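Vanadium-dependent haloperoxidase (Zobellia galactanivorans, PDB 4CIT) probably catalyses the oxidation of iodide by hydrogen peroxide at a bound vanadate cofactor, as a bacterial vanadium-dependent iodoperoxidase. Local coordinates at residues 74-79 with 95-100; 83-88 with 446-451; 190-195 with 336-341; 361-366 with 423-428. One frame throughout, in Å; residues are numbered along the deposited sequence.

In the fold
The four contacts form two pairs at opposite ends of a largely helical chain. Interaction 1 sets the end of helix 59-80 against the loop that follows it, and interaction 2, its centre about 12 Å away, ties that loop to the tail after helix 426-446; both reach the same sodium ion. Interactions 3 and 4, about 10 Å apart between centres, supply part of the vanadate pocket, and both touch one of its oxygens. About 42 Å separates the centres of interactions 2 and 3. Along the chain, interactions 1 and 2 interlock, while 3 and then 4 lie within the long span closed by 2. Helix 426-446 thus starts beside the cofactor and ends near the sodium site.

Interaction 1 (74-79 with 95-100); sequences YEIVAA and TAIPEP. With NA (sodium ion), chain G.
Loop 95-100 passes beside the last turns of helix 59-80, with the CA of I97 and the CA of E75 7.1 Å apart and E99 lying next to A79 one helical turn later. I97 fills the space between the two backbones. Its CG1 stands between its own backbone N and carbonyl carbon (chi1 57°), which sends CD1 onto the helix, 3.5 Å from the carbonyl O of E75. The same methyl meets I76, whose CG1 lies 4.2 Å from I97 CD1, the two isoleucines crossing at about a right angle. I97 CG2 rests on E75 CB. A branched aliphatic residue suits this place, since it covers the helix with two arms and asks for no polar partner. The helix end is also a sodium site: A78 O binds the ion at 2.2 Å, joined by the carbonyls of N81 and Y84 and by three waters. E75 uses its carboxylate elsewhere, accepting from S86 OG and L87 N. An alanine in place of I97 removes everything beyond CB and would probably open a gap over E75 CB and I76 CG1. Beyond I97, water 1 bridges the carbonyl of A79 and the carboxylate of E99, 2.6 Å from A79 O and 2.8 Å from E99 OE2. I97 also touches Y155 and H162 of helix 146-167.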
# COMPACT_ATOMS: atom_id res chain seq x y z
N TYR A 74 -14.01 3.77 8.66
CA TYR A 74 -13.61 4.95 9.43
C TYR A 74 -14.71 5.96 9.48
O TYR A 74 -15.03 6.53 10.55
CB TYR A 74 -12.32 5.61 8.83
CG TYR A 74 -11.97 6.87 9.61
CD1 TYR A 74 -11.33 6.77 10.82
CD2 TYR A 74 -12.41 8.13 9.15
CE1 TYR A 74 -11.16 7.87 11.63
CE2 TYR A 74 -12.20 9.27 9.93
CZ TYR A 74 -11.47 9.12 11.11
OH TYR A 74 -11.23 10.23 11.90
N GLU A 75 -15.39 6.18 8.35
CA GLU A 75 -16.52 7.13 8.43
C GLU A 75 -17.62 6.75 9.45
O GLU A 75 -18.25 7.61 10.08
CB GLU A 75 -17.14 7.43 7.06
CG GLU A 75 -16.21 8.20 6.14
CD GLU A 75 -15.89 9.61 6.72
OE1 GLU A 75 -16.80 10.51 6.87
OE2 GLU A 75 -14.79 9.78 7.21
N ILE A 76 -17.91 5.52 9.53
CA ILE A 76 -18.87 4.98 10.56
C ILE A 76 -18.43 5.30 11.97
O ILE A 76 -19.20 5.87 12.80
CB ILE A 76 -19.21 3.53 10.33
CG1 ILE A 76 -20.05 3.37 9.07
CG2 ILE A 76 -19.99 3.00 11.57
CD1 ILE A 76 -20.14 1.91 8.58
N VAL A 77 -17.16 5.03 12.24
CA VAL A 77 -16.56 5.43 13.48
C VAL A 77 -16.61 6.91 13.75
O VAL A 77 -17.07 7.32 14.84
CB VAL A 77 -15.13 4.91 13.60
CG1 VAL A 77 -14.44 5.46 14.83
CG2 VAL A 77 -15.17 3.44 13.66
N ALA A 78 -16.23 7.75 12.80
CA ALA A 78 -16.24 9.20 12.93
C ALA A 78 -17.68 9.78 13.19
O ALA A 78 -17.86 10.74 13.94
CB ALA A 78 -15.66 9.85 11.73
N ALA A 79 -18.64 9.13 12.62
CA ALA A 79 -19.99 9.65 12.73
C ALA A 79 -20.52 9.43 14.15
O ALA A 79 -21.55 10.04 14.57
CB ALA A 79 -20.86 8.93 11.74
N THR A 95 -18.32 13.26 0.24
CA THR A 95 -19.38 13.88 1.05
C THR A 95 -19.86 13.06 2.21
O THR A 95 -19.48 11.89 2.40
CB THR A 95 -20.63 14.22 0.19
OG1 THR A 95 -21.20 13.00 -0.31
CG2 THR A 95 -20.27 15.23 -0.95
N ALA A 96 -20.67 13.69 3.05
CA ALA A 96 -21.09 13.00 4.30
C ALA A 96 -21.85 11.69 4.09
O ALA A 96 -22.80 11.58 3.26
CB ALA A 96 -21.83 13.97 5.21
N ILE A 97 -21.48 10.68 4.87
CA ILE A 97 -22.24 9.40 4.87
C ILE A 97 -23.61 9.59 5.54
O ILE A 97 -23.79 10.50 6.34
CB ILE A 97 -21.53 8.23 5.55
CG1 ILE A 97 -21.14 8.50 6.99
CG2 ILE A 97 -20.25 7.77 4.74
CD1 ILE A 97 -20.91 7.24 7.81
N PRO A 98 -24.52 8.68 5.23
CA PRO A 98 -25.78 8.69 5.92
C PRO A 98 -25.55 8.48 7.39
O PRO A 98 -24.71 7.67 7.75
CB PRO A 98 -26.53 7.46 5.35
CG PRO A 98 -25.83 7.09 4.12
CD PRO A 98 -24.48 7.70 4.12
N GLU A 99 -26.33 9.16 8.24
CA GLU A 99 -26.33 8.93 9.69
C GLU A 99 -27.16 7.68 10.05
O GLU A 99 -28.05 7.37 9.34
CB GLU A 99 -26.95 10.16 10.38
CG GLU A 99 -26.05 11.41 10.30
CD GLU A 99 -24.84 11.40 11.26
OE1 GLU A 99 -24.58 10.47 12.07
OE2 GLU A 99 -24.08 12.36 11.18
N PRO A 100 -26.89 7.04 11.19
CA PRO A 100 -27.66 5.90 11.56
C PRO A 100 -29.05 6.35 12.07
O PRO A 100 -29.21 7.49 12.57
CB PRO A 100 -26.86 5.30 12.67
CG PRO A 100 -26.03 6.38 13.27
CD PRO A 100 -25.74 7.28 12.11
NA NA G . -16.80 12.18 15.25
O HOH W 1 -22.37 12.18 13.44
O HOH W 2 -17.44 13.90 13.02
O HOH W 3 -18.80 12.65 16.37
O HOH W 4 -16.06 14.21 16.26

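Interaction 2 (83-88 with 446-451); sequences NYNSLA and KLHMLS. With NA (sodium ion), chain G.
M449 O is gripped from two adjoining residues: N85 N donates to it at 2.7 Å with an N-H...O angle of 168°, and the CA-H of Y84 makes a CA-H...O contact with it. A second backbone bond, S451 N to N83 O at 2.8 Å, lies on the far side of the pair Y84 and L450. Y84 and L450 therefore form a non-hydrogen-bonded antiparallel pair, a single beta bridge that ties the loop after helix 59-80 to the tail leaving helix 426-446. The carbonyl of Y84 itself, not used between the two segments, binds the sodium ion at 2.3 Å. On one flank N85 suits its place by serving two neighbours with a single amide. Its ND2 sits over one face of the H448 ring, toward the rim and 3.6 Å from H448 ND1, with the amide and ring planes 87° apart. The same ND2 donates to water 5, which also bonds S451 OG. The other flank is oily: L87 CD2 packs on M449 CG at 3.7 Å and reaches on to L447 CD2. L450 starts out pointing from the loop, but its chain turns back at chi2 (66°) and returns CD1 to within 3.8 Å of Y84 CE1. Further along, S86 OG accepts from A88 N in an ST turn.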
# COMPACT_ATOMS: atom_id res chain seq x y z
N ASN A 83 -14.31 11.52 19.34
CA ASN A 83 -12.89 11.75 19.27
C ASN A 83 -12.29 11.78 17.82
O ASN A 83 -11.09 12.05 17.68
CB ASN A 83 -12.14 10.68 20.05
CG ASN A 83 -12.60 10.58 21.52
OD1 ASN A 83 -13.23 9.62 21.94
ND2 ASN A 83 -12.35 11.56 22.23
N TYR A 84 -13.06 11.43 16.78
CA TYR A 84 -12.55 11.27 15.41
C TYR A 84 -13.38 12.06 14.48
O TYR A 84 -14.60 11.96 14.55
CB TYR A 84 -12.55 9.78 15.00
CG TYR A 84 -11.59 9.01 15.76
CD1 TYR A 84 -10.22 9.04 15.43
CD2 TYR A 84 -11.98 8.29 16.88
CE1 TYR A 84 -9.28 8.40 16.25
CE2 TYR A 84 -11.05 7.58 17.67
CZ TYR A 84 -9.71 7.60 17.31
OH TYR A 84 -8.85 6.92 18.14
N ASN A 85 -12.76 12.89 13.66
CA ASN A 85 -13.47 13.71 12.69
C ASN A 85 -13.71 13.03 11.39
O ASN A 85 -12.86 12.26 10.94
CB ASN A 85 -12.75 15.01 12.36
CG ASN A 85 -12.62 15.94 13.54
OD1 ASN A 85 -13.36 15.89 14.54
ND2 ASN A 85 -11.66 16.79 13.43
N SER A 86 -14.81 13.36 10.70
CA SER A 86 -15.08 12.79 9.41
C SER A 86 -14.09 13.25 8.35
O SER A 86 -13.59 14.39 8.44
CB SER A 86 -16.48 13.21 9.01
OG SER A 86 -16.79 12.82 7.69
N LEU A 87 -13.79 12.37 7.40
CA LEU A 87 -12.94 12.67 6.25
C LEU A 87 -13.74 13.35 5.15
O LEU A 87 -13.21 13.74 4.10
CB LEU A 87 -12.25 11.38 5.74
CG LEU A 87 -11.11 10.97 6.65
CD1 LEU A 87 -10.66 9.60 6.24
CD2 LEU A 87 -9.98 12.00 6.64
N ALA A 88 -15.07 13.41 5.32
CA ALA A 88 -15.86 14.09 4.30
C ALA A 88 -15.42 15.57 4.28
O ALA A 88 -15.14 16.19 5.33
CB ALA A 88 -17.38 14.04 4.63
N LYS A 446 -2.32 17.58 6.35
CA LYS A 446 -3.59 17.99 5.76
C LYS A 446 -4.76 17.34 6.51
O LYS A 446 -5.70 18.06 6.86
CB LYS A 446 -3.62 17.75 4.27
CG LYS A 446 -4.94 18.17 3.64
CD LYS A 446 -4.85 18.09 2.16
CE LYS A 446 -6.23 18.05 1.53
NZ LYS A 446 -6.20 18.08 0.03
N LEU A 447 -4.73 16.01 6.77
CA LEU A 447 -5.87 15.29 7.34
C LEU A 447 -6.02 15.52 8.85
O LEU A 447 -5.12 15.25 9.63
CB LEU A 447 -5.85 13.76 7.07
CG LEU A 447 -5.81 13.40 5.57
CD1 LEU A 447 -5.84 11.87 5.43
CD2 LEU A 447 -6.94 14.07 4.80
N HIS A 448 -7.14 16.05 9.25
CA HIS A 448 -7.43 16.23 10.70
C HIS A 448 -8.42 15.21 11.08
O HIS A 448 -9.63 15.39 10.85
CB HIS A 448 -7.93 17.61 10.95
CG HIS A 448 -8.10 17.96 12.39
ND1 HIS A 448 -8.92 18.99 12.80
CD2 HIS A 448 -7.57 17.41 13.52
CE1 HIS A 448 -8.93 19.05 14.12
NE2 HIS A 448 -8.10 18.13 14.58
N MET A 449 -7.96 14.13 11.65
CA MET A 449 -8.81 13.03 12.06
C MET A 449 -8.97 12.94 13.56
O MET A 449 -10.06 12.83 14.05
CB MET A 449 -8.30 11.71 11.41
CG MET A 449 -8.28 11.77 9.87
SD MET A 449 -7.31 10.39 8.98
CE MET A 449 -8.06 8.96 9.59
N LEU A 450 -7.88 12.86 14.29
CA LEU A 450 -7.90 12.73 15.73
C LEU A 450 -8.18 14.08 16.37
O LEU A 450 -7.46 15.07 16.13
CB LEU A 450 -6.62 12.16 16.25
CG LEU A 450 -6.57 12.03 17.80
CD1 LEU A 450 -7.54 11.01 18.39
CD2 LEU A 450 -5.17 11.71 18.16
N SER A 451 -9.21 14.12 17.20
CA SER A 451 -9.65 15.35 17.78
C SER A 451 -10.43 15.09 19.13
O SER A 451 -11.64 14.99 19.13
CB SER A 451 -10.49 16.07 16.74
OG SER A 451 -10.91 17.31 17.22
NA NA G . -16.80 12.18 15.25
O HOH W 5 -12.07 19.32 15.13
O HOH W 2 -17.44 13.90 13.02
O HOH W 3 -18.80 12.65 16.37
O HOH W 4 -16.06 14.21 16.26

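Interaction 3 (190-195 with 336-341); sequences RWQPTP and NLIRPE. With VO4 (vanadate ion), chain F.
R339 and P340 close the K-x6-R-P signature that begins at K332, the first vanadate-binding motif of the PAP2 family, and loop 190-195 lies against its second half, with W191 on the stem of R339. The two backbones meet in a single bridge between R190 and L337. W191 N donates to N336 O at 2.9 Å, approaching well above the carbonyl plane and not along a lone pair, while the CA-H of R190 turns to the same oxygen. W191 swings its ring to the side opposite its own N (chi1 179°), which brings the pyrrole edge of the indole to R339. R339 CG lies in the ring plane, 3.8 Å from W191 NE1, and the indole and guanidinium planes are 62° apart. A large flat residue suits this place because its edge packs against the aliphatic CG of the arginine, while the guanidinium lies beyond it at the vanadate. I338 CB packs on R190 O at 3.7 Å, and T194 CG2 faces R339 CB. Water 7 joins Q192 O to R339 N, and water 8 joins P195 O to E341 OE2, which also accepts from T358 OG1. Further along its chain, the R339 guanidinium spends NE on F361 O and shares NH1 between I423 O and the vanadate. NH1 and NH2 grip one vanadate oxygen, O4, at 3.0 and 3.1 Å, and that oxygen lies in the guanidinium plane. Such a forked grip on an oxyanion, by an arginine at the N-cap of helix 340-347, belongs to the vanadate pocket of the vanadium haloperoxidases.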
# COMPACT_ATOMS: atom_id res chain seq x y z
N ARG A 190 15.26 4.95 -22.92
CA ARG A 190 13.88 4.58 -22.65
C ARG A 190 13.73 3.16 -22.08
O ARG A 190 14.44 2.20 -22.46
CB ARG A 190 12.91 4.91 -23.77
CG ARG A 190 12.68 3.83 -24.78
CD ARG A 190 12.08 4.46 -26.06
NE ARG A 190 12.28 3.57 -27.20
CZ ARG A 190 11.37 2.72 -27.67
NH1 ARG A 190 10.16 2.63 -27.12
NH2 ARG A 190 11.66 1.94 -28.71
N TRP A 191 12.78 3.04 -21.18
CA TRP A 191 12.47 1.77 -20.56
C TRP A 191 12.09 0.71 -21.63
O TRP A 191 11.34 1.02 -22.57
CB TRP A 191 11.34 1.86 -19.54
CG TRP A 191 11.01 0.52 -18.91
CD1 TRP A 191 11.67 -0.14 -17.97
CD2 TRP A 191 9.88 -0.31 -19.24
NE1 TRP A 191 11.06 -1.32 -17.67
CE2 TRP A 191 9.94 -1.45 -18.44
CE3 TRP A 191 8.83 -0.17 -20.15
CZ2 TRP A 191 9.02 -2.47 -18.51
CZ3 TRP A 191 7.89 -1.20 -20.24
CH2 TRP A 191 7.97 -2.31 -19.42
N GLN A 192 12.67 -0.46 -21.47
CA GLN A 192 12.35 -1.65 -22.24
C GLN A 192 11.80 -2.76 -21.35
O GLN A 192 12.30 -3.00 -20.24
CB GLN A 192 13.64 -2.26 -22.82
CG GLN A 192 14.31 -1.47 -23.85
CD GLN A 192 15.54 -2.23 -24.34
OE1 GLN A 192 15.63 -3.46 -24.25
NE2 GLN A 192 16.50 -1.49 -24.66
N PRO A 193 10.80 -3.50 -21.82
CA PRO A 193 10.49 -4.69 -21.09
C PRO A 193 11.68 -5.62 -20.94
O PRO A 193 12.60 -5.59 -21.78
CB PRO A 193 9.40 -5.40 -21.93
CG PRO A 193 8.75 -4.33 -22.70
CD PRO A 193 9.92 -3.37 -23.00
N THR A 194 11.68 -6.31 -19.83
CA THR A 194 12.83 -7.12 -19.36
C THR A 194 12.55 -8.59 -19.25
O THR A 194 11.45 -9.00 -18.97
CB THR A 194 13.30 -6.60 -17.95
OG1 THR A 194 12.20 -6.48 -17.04
CG2 THR A 194 13.95 -5.18 -18.05
N PRO A 195 13.61 -9.44 -19.44
CA PRO A 195 13.41 -10.87 -19.28
C PRO A 195 13.18 -11.25 -17.86
O PRO A 195 13.59 -10.52 -16.91
CB PRO A 195 14.78 -11.44 -19.76
CG PRO A 195 15.78 -10.35 -19.37
CD PRO A 195 15.04 -9.07 -19.71
N ASN A 336 10.25 7.44 -17.68
CA ASN A 336 10.26 6.23 -18.46
C ASN A 336 11.68 5.68 -18.67
O ASN A 336 12.15 5.52 -19.79
CB ASN A 336 9.56 6.50 -19.79
CG ASN A 336 9.29 5.24 -20.57
OD1 ASN A 336 8.94 4.20 -20.04
ND2 ASN A 336 9.41 5.35 -21.87
N LEU A 337 12.35 5.44 -17.55
CA LEU A 337 13.78 5.09 -17.50
C LEU A 337 14.06 3.63 -17.54
O LEU A 337 13.49 2.85 -16.81
CB LEU A 337 14.37 5.71 -16.25
CG LEU A 337 15.91 5.68 -16.16
CD1 LEU A 337 16.62 6.52 -17.25
CD2 LEU A 337 16.34 6.13 -14.74
N ILE A 338 15.07 3.28 -18.36
CA ILE A 338 15.55 1.92 -18.49
C ILE A 338 16.09 1.32 -17.19
O ILE A 338 16.68 2.04 -16.38
CB ILE A 338 16.66 1.99 -19.57
CG1 ILE A 338 17.01 0.62 -20.14
CG2 ILE A 338 17.87 2.76 -19.05
CD1 ILE A 338 17.71 0.79 -21.53
N ARG A 339 15.83 0.02 -16.96
CA ARG A 339 16.28 -0.70 -15.82
C ARG A 339 17.73 -1.12 -15.95
O ARG A 339 18.26 -1.26 -17.06
CB ARG A 339 15.38 -1.93 -15.61
CG ARG A 339 14.00 -1.57 -15.20
CD ARG A 339 13.95 -1.31 -13.69
NE ARG A 339 12.55 -1.13 -13.25
CZ ARG A 339 12.12 -1.31 -12.01
NH1 ARG A 339 12.94 -1.54 -11.00
NH2 ARG A 339 10.83 -1.10 -11.74
N PRO A 340 18.44 -1.26 -14.79
CA PRO A 340 19.84 -1.55 -14.77
C PRO A 340 20.27 -2.81 -15.56
O PRO A 340 21.29 -2.71 -16.31
CB PRO A 340 20.13 -1.73 -13.27
CG PRO A 340 19.15 -0.93 -12.57
CD PRO A 340 17.89 -1.07 -13.43
N GLU A 341 19.52 -3.91 -15.47
CA GLU A 341 19.95 -5.12 -16.20
C GLU A 341 20.03 -4.90 -17.70
O GLU A 341 20.92 -5.49 -18.36
CB GLU A 341 19.08 -6.33 -15.89
CG GLU A 341 17.67 -6.31 -16.41
CD GLU A 341 17.04 -7.71 -16.23
OE1 GLU A 341 17.38 -8.69 -16.95
OE2 GLU A 341 16.32 -7.89 -15.27
O4 VO4 F . 11.02 -1.90 -8.76
O HOH W 6 9.27 2.79 -23.11
O HOH W 7 14.59 -1.72 -19.07
O HOH W 8 14.88 -9.86 -14.50

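Interaction 4 (361-366 with 423-428); sequences FPEYTS and IHYRAA. With VO4 (vanadate ion), chain B; VO4 (vanadate ion), chain D; VO4 (vanadate ion), chain E; VO4 (vanadate ion), chain F.
E363 OE2 accepts two hydrogen bonds, from H424 ND1 and from Y425 N, each 2.8 Å long, the donors arriving from opposite faces of the carboxylate. A bend at chi2 (-82°) brings the carboxylate to the ND1 edge of the imidazole, with OE2 close to the ring plane and the two planes 60° apart. Held by ND1, H424 aims its other nitrogen at the metal, with NE2 2.2 Å from vanadium. Histidine suits this place because its two nitrogens can bond a carboxylate and a metal at once. S366 OG donates to vanadate O2 at 2.6 Å and accepts from S369 N, which caps helix 367-383. S366 CB meanwhile sits 3.5 Å from the centroid of the H424 ring, almost on its normal, a CH-pi contact that covers one face. With an alanine at E363, H424 ND1 and Y425 N lose this shared acceptor, and the imidazole would probably be freer to turn away from vanadium. Backbones join where S366 N donates to A428 O at 3.2 Å, just past the cis peptide before T365. Outward, Y364 CD1 lies 3.6 Å from A428 CA and its CE1 touches A427 CB, while small alanines let the ring lie close to helix 426-446. S366 in the S-G-H sequence and H424 at the end of S-R-x5-H mark the second and third vanadate-binding motifs of the PAP2 superfamily.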
# COMPACT_ATOMS: atom_id res chain seq x y z
N PHE A 361 8.03 -2.46 -15.07
CA PHE A 361 7.66 -1.08 -15.14
C PHE A 361 8.90 -0.22 -15.08
O PHE A 361 9.98 -0.73 -14.61
CB PHE A 361 6.59 -0.65 -14.12
CG PHE A 361 6.71 -1.27 -12.78
CD1 PHE A 361 7.55 -0.74 -11.83
CD2 PHE A 361 5.95 -2.36 -12.47
CE1 PHE A 361 7.64 -1.25 -10.57
CE2 PHE A 361 6.02 -2.94 -11.23
CZ PHE A 361 6.90 -2.41 -10.27
N PRO A 362 8.82 1.03 -15.55
CA PRO A 362 9.99 1.88 -15.57
C PRO A 362 10.61 2.13 -14.19
O PRO A 362 9.99 1.91 -13.13
CB PRO A 362 9.49 3.18 -16.19
CG PRO A 362 8.38 2.73 -17.05
CD PRO A 362 7.71 1.71 -16.24
N GLU A 363 11.83 2.57 -14.22
CA GLU A 363 12.74 2.57 -13.07
C GLU A 363 12.58 3.71 -12.03
O GLU A 363 12.83 3.46 -10.82
CB GLU A 363 14.16 2.48 -13.56
CG GLU A 363 15.16 2.11 -12.50
CD GLU A 363 15.63 3.21 -11.63
OE1 GLU A 363 15.63 4.41 -12.04
OE2 GLU A 363 16.11 2.85 -10.53
N TYR A 364 12.20 4.91 -12.42
CA TYR A 364 12.44 6.07 -11.55
C TYR A 364 11.11 6.76 -11.24
O TYR A 364 10.43 7.11 -12.17
CB TYR A 364 13.36 7.06 -12.27
CG TYR A 364 13.77 8.28 -11.49
CD1 TYR A 364 14.80 8.28 -10.61
CD2 TYR A 364 13.04 9.48 -11.63
CE1 TYR A 364 15.17 9.43 -9.92
CE2 TYR A 364 13.38 10.62 -10.98
CZ TYR A 364 14.44 10.60 -10.12
OH TYR A 364 14.84 11.74 -9.49
N THR A 365 10.74 7.02 -10.03
CA THR A 365 11.42 6.63 -8.77
C THR A 365 10.94 5.23 -8.33
O THR A 365 10.02 4.63 -8.95
CB THR A 365 11.04 7.65 -7.67
OG1 THR A 365 9.61 7.85 -7.76
CG2 THR A 365 11.84 8.93 -7.81
N SER A 366 11.58 4.64 -7.33
CA SER A 366 11.29 3.31 -6.82
C SER A 366 10.01 3.29 -5.98
O SER A 366 9.90 4.09 -5.04
CB SER A 366 12.43 2.86 -5.92
OG SER A 366 12.01 1.78 -5.03
N ILE A 423 17.88 -3.92 -9.14
CA ILE A 423 16.80 -3.45 -10.00
C ILE A 423 16.55 -1.94 -10.00
O ILE A 423 15.77 -1.45 -10.77
CB ILE A 423 15.46 -4.24 -9.78
CG1 ILE A 423 14.83 -3.90 -8.45
CG2 ILE A 423 15.72 -5.72 -10.03
CD1 ILE A 423 15.43 -4.55 -7.25
N HIS A 424 17.16 -1.22 -9.08
CA HIS A 424 17.12 0.26 -9.02
C HIS A 424 18.46 0.84 -8.91
O HIS A 424 19.32 0.34 -8.18
CB HIS A 424 16.23 0.77 -7.85
CG HIS A 424 14.75 0.70 -8.12
ND1 HIS A 424 14.11 1.44 -9.08
CD2 HIS A 424 13.79 -0.10 -7.58
CE1 HIS A 424 12.82 1.16 -9.07
NE2 HIS A 424 12.60 0.22 -8.17
N TYR A 425 18.63 2.01 -9.51
CA TYR A 425 19.82 2.85 -9.26
C TYR A 425 19.66 3.66 -7.96
O TYR A 425 18.53 3.90 -7.47
CB TYR A 425 20.01 3.88 -10.41
CG TYR A 425 19.91 3.32 -11.83
CD1 TYR A 425 20.91 2.64 -12.41
CD2 TYR A 425 18.74 3.44 -12.53
CE1 TYR A 425 20.80 2.08 -13.72
CE2 TYR A 425 18.60 2.94 -13.82
CZ TYR A 425 19.63 2.23 -14.41
OH TYR A 425 19.36 1.76 -15.69
N ARG A 426 20.76 4.22 -7.47
CA ARG A 426 20.73 5.04 -6.28
C ARG A 426 19.71 6.15 -6.32
O ARG A 426 19.01 6.40 -5.29
CB ARG A 426 22.16 5.55 -5.94
CG ARG A 426 22.24 6.51 -4.73
CD ARG A 426 23.69 6.95 -4.58
NE ARG A 426 24.48 5.83 -4.08
CZ ARG A 426 24.58 5.45 -2.81
NH1 ARG A 426 24.01 6.17 -1.84
NH2 ARG A 426 25.32 4.37 -2.48
N ALA A 427 19.67 6.90 -7.41
CA ALA A 427 18.75 8.08 -7.48
C ALA A 427 17.30 7.70 -7.28
O ALA A 427 16.56 8.39 -6.53
CB ALA A 427 18.93 8.85 -8.74
N ALA A 428 16.87 6.59 -7.92
CA ALA A 428 15.47 6.16 -7.79
C ALA A 428 15.12 5.81 -6.36
O ALA A 428 14.01 6.11 -5.89
CB ALA A 428 15.24 4.94 -8.68
V VO4 B . 10.70 -0.72 -7.76
O2 VO4 D . 11.23 -0.52 -5.98
O3 VO4 E . 9.93 0.65 -8.46
O4 VO4 F . 11.02 -1.90 -8.76
O HOH W 9 17.49 6.20 -10.95